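Local coordinates for putative sugar binding protein (Salmonella enterica subsp. enterica serovar Typhimurium, PDB 3KNZ) that probably binds phosphorylated or otherwise derivatised sugars through its SIS domains, as relatives of the glucosamine-6-phosphate synthase isomerase family do, at residues Val50-Tyr62 against Cys76-Leu88. Residues are numbered along the deposited sequence; the frame is centred on the assembly and turned at random.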
ATOM      1  N   VAL A  50      13.343 -22.210   2.404  1.00 29.80           N
ATOM      2  CA  VAL A  50      12.658 -20.929   2.226  1.00 28.42           C
ATOM      3  C   VAL A  50      11.566 -20.819   3.289  1.00 28.09           C
ATOM      4  O   VAL A  50      10.757 -21.732   3.448  1.00 29.24           O
ATOM      5  CB  VAL A  50      12.031 -20.807   0.827  1.00 27.86           C
ATOM      6  CG1 VAL A  50      10.987 -19.692   0.801  1.00 27.49           C
ATOM      7  CG2 VAL A  50      13.115 -20.590  -0.219  1.00 25.61           C
ATOM      8  N   THR A  51      11.535 -19.701   4.008  1.00 27.17           N
ATOM      9  CA  THR A  51      10.586 -19.527   5.106  1.00 25.92           C
ATOM     10  C   THR A  51       9.390 -18.635   4.774  1.00 26.48           C
ATOM     11  O   THR A  51       8.429 -18.581   5.544  1.00 26.50           O
ATOM     12  CB  THR A  51      11.297 -18.946   6.338  1.00 26.04           C
ATOM     13  OG1 THR A  51      11.622 -17.570   6.103  1.00 24.53           O
ATOM     14  CG2 THR A  51      12.574 -19.739   6.638  1.00 21.57           C
ATOM     15  N   ARG A  52       9.437 -17.937   3.643  1.00 26.89           N
ATOM     16  CA  ARG A  52       8.325 -17.065   3.247  1.00 27.06           C
ATOM     17  C   ARG A  52       8.400 -16.688   1.763  1.00 26.45           C
ATOM     18  O   ARG A  52       9.461 -16.788   1.133  1.00 26.26           O
ATOM     19  CB  ARG A  52       8.328 -15.788   4.100  1.00 27.58           C
ATOM     20  CG  ARG A  52       9.497 -14.832   3.802  1.00 29.47           C
ATOM     21  CD  ARG A  52       9.645 -13.711   4.844  1.00 34.04           C
ATOM     22  NE  ARG A  52       8.377 -13.070   5.200  1.00 38.11           N
ATOM     23  CZ  ARG A  52       7.650 -13.366   6.280  1.00 42.02           C
ATOM     24  NH1 ARG A  52       8.055 -14.289   7.145  1.00 42.79           N
ATOM     25  NH2 ARG A  52       6.512 -12.724   6.506  1.00 42.89           N
ATOM     26  N   ILE A  53       7.271 -16.283   1.193  1.00 25.65           N
ATOM     27  CA  ILE A  53       7.276 -15.807  -0.189  1.00 25.63           C
ATOM     28  C   ILE A  53       7.060 -14.298  -0.162  1.00 24.77           C
ATOM     29  O   ILE A  53       6.237 -13.796   0.602  1.00 24.54           O
ATOM     30  CB  ILE A  53       6.194 -16.466  -1.103  1.00 26.27           C
ATOM     31  CG1 ILE A  53       6.412 -17.977  -1.256  1.00 26.73           C
ATOM     32  CG2 ILE A  53       6.204 -15.820  -2.499  1.00 24.14           C
ATOM     33  CD1 ILE A  53       5.892 -18.791  -0.112  1.00 31.67           C
ATOM     34  N   ILE A  54       7.828 -13.585  -0.981  1.00 24.23           N
ATOM     35  CA  ILE A  54       7.711 -12.139  -1.103  1.00 23.47           C
ATOM     36  C   ILE A  54       7.417 -11.832  -2.569  1.00 23.14           C
ATOM     37  O   ILE A  54       8.262 -12.065  -3.429  1.00 22.69           O
ATOM     38  CB  ILE A  54       9.017 -11.437  -0.687  1.00 23.56           C
ATOM     39  CG1 ILE A  54       9.368 -11.767   0.770  1.00 24.26           C
ATOM     40  CG2 ILE A  54       8.912  -9.936  -0.878  1.00 20.70           C
ATOM     41  CD1 ILE A  54      10.710 -11.183   1.231  1.00 20.13           C
ATOM     42  N   LEU A  55       6.207 -11.361  -2.857  1.00 23.33           N
ATOM     43  CA  LEU A  55       5.820 -10.979  -4.219  1.00 22.70           C
ATOM     44  C   LEU A  55       6.010  -9.473  -4.354  1.00 22.74           C
ATOM     45  O   LEU A  55       5.432  -8.707  -3.582  1.00 22.90           O
ATOM     46  CB  LEU A  55       4.357 -11.317  -4.484  1.00 22.13           C
ATOM     47  CG  LEU A  55       3.906 -12.734  -4.134  1.00 21.48           C
ATOM     48  CD1 LEU A  55       2.446 -12.893  -4.535  1.00 17.14           C
ATOM     49  CD2 LEU A  55       4.775 -13.776  -4.818  1.00 15.52           C
ATOM     50  N   THR A  56       6.810  -9.041  -5.323  1.00 23.16           N
ATOM     51  CA  THR A  56       7.067  -7.616  -5.484  1.00 24.15           C
ATOM     52  C   THR A  56       6.880  -7.139  -6.920  1.00 24.54           C
ATOM     53  O   THR A  56       7.180  -7.856  -7.870  1.00 24.90           O
ATOM     54  CB  THR A  56       8.486  -7.236  -5.009  1.00 24.75           C
ATOM     55  OG1 THR A  56       8.570  -5.813  -4.865  1.00 26.48           O
ATOM     56  CG2 THR A  56       9.558  -7.740  -5.992  1.00 22.31           C
ATOM     57  N   GLY A  57       6.388  -5.912  -7.057  1.00 24.96           N
ATOM     58  CA  GLY A  57       6.120  -5.322  -8.357  1.00 25.17           C
ATOM     59  C   GLY A  57       5.287  -4.061  -8.239  1.00 25.26           C
ATOM     60  O   GLY A  57       5.017  -3.569  -7.129  1.00 24.88           O
ATOM     61  N   SER A  58       4.858  -3.559  -9.391  1.00 24.84           N
ATOM     62  CA  SER A  58       4.100  -2.318  -9.473  1.00 25.32           C
ATOM     63  C   SER A  58       2.874  -2.454 -10.363  1.00 25.46           C
ATOM     64  O   SER A  58       2.789  -3.373 -11.179  1.00 26.04           O
ATOM     65  CB  SER A  58       5.001  -1.228 -10.053  1.00 25.01           C
ATOM     66  OG  SER A  58       6.205  -1.131  -9.311  1.00 25.73           O
ATOM     67  N   GLY A  59       1.928  -1.532 -10.207  1.00 24.89           N
ATOM     68  CA  GLY A  59       0.714  -1.526 -11.033  1.00 24.17           C
ATOM     69  C   GLY A  59      -0.007  -2.864 -11.140  1.00 23.69           C
ATOM     70  O   GLY A  59      -0.259  -3.527 -10.140  1.00 22.89           O
ATOM     71  N   THR A  60      -0.350  -3.260 -12.363  1.00 23.66           N
ATOM     72  CA  THR A  60      -1.073  -4.512 -12.575  1.00 23.20           C
ATOM     73  C   THR A  60      -0.384  -5.719 -11.934  1.00 22.80           C
ATOM     74  O   THR A  60      -1.049  -6.598 -11.394  1.00 21.41           O
ATOM     75  CB  THR A  60      -1.312  -4.771 -14.068  1.00 23.61           C
ATOM     76  OG1 THR A  60      -2.147  -3.733 -14.596  1.00 22.88           O
ATOM     77  CG2 THR A  60      -1.987  -6.133 -14.288  1.00 20.35           C
ATOM     78  N   SER A  61       0.943  -5.751 -11.985  1.00 23.02           N
ATOM     79  CA  SER A  61       1.695  -6.846 -11.386  1.00 23.58           C
ATOM     80  C   SER A  61       1.452  -6.889  -9.885  1.00 22.76           C
ATOM     81  O   SER A  61       1.186  -7.948  -9.314  1.00 22.07           O
ATOM     82  CB  SER A  61       3.188  -6.686 -11.674  1.00 23.78           C
ATOM     83  OG  SER A  61       3.430  -6.698 -13.071  1.00 25.83           O
ATOM     84  N   TYR A  62       1.555  -5.724  -9.255  1.00 23.34           N
ATOM     85  CA  TYR A  62       1.323  -5.577  -7.814  1.00 23.32           C
ATOM     86  C   TYR A  62      -0.086  -6.001  -7.421  1.00 22.70           C
ATOM     87  O   TYR A  62      -0.274  -6.693  -6.414  1.00 22.56           O
ATOM     88  CB  TYR A  62       1.595  -4.125  -7.391  1.00 23.71           C
ATOM     89  CG  TYR A  62       1.049  -3.714  -6.036  1.00 23.33           C
ATOM     90  CD1 TYR A  62       1.651  -4.130  -4.857  1.00 24.51           C
ATOM     91  CD2 TYR A  62      -0.048  -2.860  -5.947  1.00 25.25           C
ATOM     92  CE1 TYR A  62       1.150  -3.730  -3.616  1.00 27.08           C
ATOM     93  CE2 TYR A  62      -0.558  -2.461  -4.724  1.00 27.38           C
ATOM     94  CZ  TYR A  62       0.043  -2.892  -3.564  1.00 28.25           C
ATOM     95  OH  TYR A  62      -0.483  -2.469  -2.362  1.00 31.96           O
ATOM     96  N   CYS A  76       0.891 -22.734  -0.099  1.00 26.40           N
ATOM     97  CA  CYS A  76       2.339 -22.770   0.101  1.00 26.08           C
ATOM     98  C   CYS A  76       2.617 -23.076   1.567  1.00 24.75           C
ATOM     99  O   CYS A  76       3.679 -23.577   1.912  1.00 24.65           O
ATOM    100  CB  CYS A  76       2.987 -21.446  -0.285  1.00 26.20           C
ATOM    101  SG  CYS A  76       2.899 -21.077  -2.048  1.00 31.95           S
ATOM    102  N   ALA A  77       1.643 -22.775   2.425  1.00 24.58           N
ATOM    103  CA  ALA A  77       1.765 -23.013   3.861  1.00 24.35           C
ATOM    104  C   ALA A  77       2.876 -22.150   4.443  1.00 24.33           C
ATOM    105  O   ALA A  77       3.525 -22.519   5.406  1.00 25.01           O
ATOM    106  CB  ALA A  77       2.026 -24.483   4.133  1.00 23.55           C
ATOM    107  N   LEU A  78       3.083 -20.989   3.836  1.00 25.08           N
ATOM    108  CA  LEU A  78       4.107 -20.041   4.261  1.00 24.67           C
ATOM    109  C   LEU A  78       3.527 -18.641   4.251  1.00 24.33           C
ATOM    110  O   LEU A  78       2.523 -18.380   3.580  1.00 24.37           O
ATOM    111  CB  LEU A  78       5.304 -20.064   3.305  1.00 24.67           C
ATOM    112  CG  LEU A  78       6.207 -21.295   3.295  1.00 24.57           C
ATOM    113  CD1 LEU A  78       7.224 -21.196   2.168  1.00 21.78           C
ATOM    114  CD2 LEU A  78       6.895 -21.441   4.643  1.00 19.69           C
ATOM    115  N   PRO A  79       4.142 -17.731   5.016  1.00 24.00           N
ATOM    116  CA  PRO A  79       3.689 -16.354   4.944  1.00 23.59           C
ATOM    117  C   PRO A  79       3.936 -15.818   3.543  1.00 23.60           C
ATOM    118  O   PRO A  79       4.904 -16.216   2.899  1.00 23.75           O
ATOM    119  CB  PRO A  79       4.598 -15.631   5.941  1.00 22.75           C
ATOM    120  CG  PRO A  79       5.047 -16.672   6.886  1.00 22.83           C
ATOM    121  CD  PRO A  79       5.127 -17.942   6.091  1.00 23.83           C
ATOM    122  N   VAL A  80       3.070 -14.931   3.072  1.00 24.40           N
ATOM    123  CA  VAL A  80       3.259 -14.318   1.768  1.00 25.21           C
ATOM    124  C   VAL A  80       3.146 -12.797   1.853  1.00 26.19           C
ATOM    125  O   VAL A  80       2.089 -12.263   2.185  1.00 27.32           O
ATOM    126  CB  VAL A  80       2.237 -14.824   0.752  1.00 25.84           C
ATOM    127  CG1 VAL A  80       2.339 -14.001  -0.552  1.00 24.31           C
ATOM    128  CG2 VAL A  80       2.423 -16.325   0.506  1.00 22.98           C
ATOM    129  N   ASP A  81       4.238 -12.106   1.542  1.00 26.65           N
ATOM    130  CA  ASP A  81       4.264 -10.651   1.562  1.00 26.68           C
ATOM    131  C   ASP A  81       3.997 -10.099   0.171  1.00 25.94           C
ATOM    132  O   ASP A  81       4.375 -10.719  -0.824  1.00 25.64           O
ATOM    133  CB  ASP A  81       5.648 -10.155   1.996  1.00 27.71           C
ATOM    134  CG  ASP A  81       6.024 -10.582   3.404  1.00 32.19           C
ATOM    135  OD1 ASP A  81       5.139 -10.601   4.286  1.00 37.09           O
ATOM    136  OD2 ASP A  81       7.222 -10.863   3.634  1.00 35.57           O
ATOM    137  N   VAL A  82       3.338  -8.941   0.101  1.00 25.16           N
ATOM    138  CA  VAL A  82       3.148  -8.234  -1.171  1.00 24.32           C
ATOM    139  C   VAL A  82       3.552  -6.777  -0.974  1.00 24.87           C
ATOM    140  O   VAL A  82       2.944  -6.065  -0.177  1.00 25.60           O
ATOM    141  CB  VAL A  82       1.709  -8.251  -1.675  1.00 23.98           C
ATOM    142  CG1 VAL A  82       1.629  -7.468  -2.972  1.00 20.51           C
ATOM    143  CG2 VAL A  82       1.213  -9.680  -1.874  1.00 22.97           C
ATOM    144  N   CYS A  83       4.570  -6.329  -1.698  1.00 25.04           N
ATOM    145  CA  CYS A  83       5.051  -4.965  -1.537  1.00 25.28           C
ATOM    146  C   CYS A  83       5.725  -4.421  -2.783  1.00 24.64           C
ATOM    147  O   CYS A  83       6.131  -5.178  -3.666  1.00 24.86           O
ATOM    148  CB  CYS A  83       6.084  -4.926  -0.430  1.00 25.44           C
ATOM    149  SG  CYS A  83       7.572  -5.759  -0.943  1.00 31.66           S
ATOM    150  N   TRP A  84       5.865  -3.099  -2.825  1.00 24.31           N
ATOM    151  CA  TRP A  84       6.537  -2.432  -3.924  1.00 23.92           C
ATOM    152  C   TRP A  84       8.039  -2.633  -3.759  1.00 23.52           C
ATOM    153  O   TRP A  84       8.537  -2.715  -2.636  1.00 23.07           O
ATOM    154  CB  TRP A  84       6.198  -0.944  -3.952  1.00 24.14           C
ATOM    155  CG  TRP A  84       4.746  -0.690  -3.996  1.00 25.02           C
ATOM    156  CD1 TRP A  84       3.897  -0.975  -5.021  1.00 27.39           C
ATOM    157  CD2 TRP A  84       3.958  -0.076  -2.975  1.00 27.77           C
ATOM    158  NE1 TRP A  84       2.619  -0.595  -4.695  1.00 27.85           N
ATOM    159  CE2 TRP A  84       2.629  -0.034  -3.445  1.00 27.30           C
ATOM    160  CE3 TRP A  84       4.244   0.430  -1.702  1.00 27.00           C
ATOM    161  CZ2 TRP A  84       1.584   0.495  -2.687  1.00 26.74           C
ATOM    162  CZ3 TRP A  84       3.209   0.960  -0.954  1.00 27.87           C
ATOM    163  CH2 TRP A  84       1.892   0.987  -1.450  1.00 27.76           C
ATOM    164  N   PRO A  85       8.766  -2.704  -4.882  1.00 23.06           N
ATOM    165  CA  PRO A  85      10.203  -2.967  -4.845  1.00 22.68           C
ATOM    166  C   PRO A  85      11.024  -2.079  -3.899  1.00 22.53           C
ATOM    167  O   PRO A  85      11.939  -2.582  -3.248  1.00 22.20           O
ATOM    168  CB  PRO A  85      10.634  -2.738  -6.295  1.00 23.48           C
ATOM    169  CG  PRO A  85       9.399  -2.963  -7.103  1.00 24.36           C
ATOM    170  CD  PRO A  85       8.262  -2.521  -6.256  1.00 22.98           C
ATOM    171  N   PHE A  86      10.703  -0.788  -3.807  1.00 22.44           N
ATOM    172  CA  PHE A  86      11.499   0.121  -2.972  1.00 22.25           C
ATOM    173  C   PHE A  86      11.407  -0.230  -1.489  1.00 22.71           C
ATOM    174  O   PHE A  86      12.296   0.117  -0.710  1.00 22.55           O
ATOM    175  CB  PHE A  86      11.145   1.599  -3.221  1.00 21.72           C
ATOM    176  CG  PHE A  86       9.766   1.991  -2.758  1.00 22.91           C
ATOM    177  CD1 PHE A  86       9.552   2.442  -1.464  1.00 21.04           C
ATOM    178  CD2 PHE A  86       8.683   1.920  -3.623  1.00 22.42           C
ATOM    179  CE1 PHE A  86       8.274   2.802  -1.037  1.00 23.37           C
ATOM    180  CE2 PHE A  86       7.413   2.282  -3.212  1.00 22.21           C
ATOM    181  CZ  PHE A  86       7.204   2.720  -1.918  1.00 23.41           C
HETATM  182  N   MSE A  87      10.340  -0.924  -1.108  1.00 23.37           N
HETATM  183  CA  MSE A  87      10.167  -1.378   0.274  1.00 24.45           C
HETATM  184  C   MSE A  87      11.170  -2.489   0.608  1.00 23.93           C
HETATM  185  O   MSE A  87      11.490  -2.701   1.780  1.00 23.34           O
HETATM  186  CB  MSE A  87       8.748  -1.911   0.503  1.00 25.41           C
HETATM  187  CG  MSE A  87       7.647  -0.881   0.367  1.00 29.00           C
HETATM  188 SE   MSE A  87       7.640   0.334   1.867  0.75 29.98          SE
HETATM  189  CE  MSE A  87       6.955  -0.837   3.257  1.00 31.48           C
ATOM    190  N   LEU A  88      11.635  -3.218  -0.410  1.00 23.50           N
ATOM    191  CA  LEU A  88      12.624  -4.282  -0.204  1.00 22.95           C
ATOM    192  C   LEU A  88      14.051  -3.737  -0.200  1.00 23.15           C
ATOM    193  O   LEU A  88      14.834  -3.997  -1.109  1.00 23.33           O
ATOM    194  CB  LEU A  88      12.495  -5.371  -1.267  1.00 22.35           C
ATOM    195  CG  LEU A  88      11.317  -6.310  -1.096  1.00 21.38           C
ATOM    196  CD1 LEU A  88      11.277  -7.291  -2.260  1.00 18.83           C
ATOM    197  CD2 LEU A  88      11.437  -7.032   0.250  1.00 18.28           C
TER
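Strands 52-56 and 80-83 are neighbouring parallel strands of a SIS-domain sheet, joined through helix 59-76 as a beta-alpha-beta crossover; strand 80-83 is the outermost strand on its side within the chain. The backbone ladder runs from Ile-53 N to Pro-79 O (2.9 Å), through Asp-81, whose N and O both bond to the other strand, to Cys-83 N on Leu-55 O. Proline suits the start, since it supplies a carbonyl and needs to give no N-H.

On the face toward helix 59-76 the residues are apolar: Leu-55 CG meets Val-80 CG1, and the side chains of Ile-53 and Leu-78 cross at about a right angle, their CD1 atoms 3.6 Å apart. The other face carries Ile-54 and Leu-88, which run past each other in opposite directions with CG2 of Ile-54 against CD1 of Leu-88, and the salt bridge of Arg-52 with Asp-81. Arg-52 NE points almost straight at Asp-81 OD2 (2.9 Å, 171°), which lies in the guanidinium plane, from the syn side but tilted out of the carboxylate plane, while NH2 to OD1 is weak; a bend at chi3 helps bring the guanidinium to the carboxylate, and Pro-79 CB lies over one of its faces. Arg-52 of the second subunit comes close to the same NH2, a like charge that Asp-81 probably helps to offset.

Beyond the strands, Tyr-62 in the first turn of the helix has CG anti to its N (chi1 164°), which lays a face of its ring against the indole of Trp-84, with planes 34° apart and Trp-84 NE1 over the ring centre. Thr-56, opposite Cys-83, suits its place because its hydroxyl can donate: OG1 bonds to Cys-83 O at 2.8 Å, approaching from above the carbonyl plane, and also packs against the CD of Pro-85, 3.6 Å away.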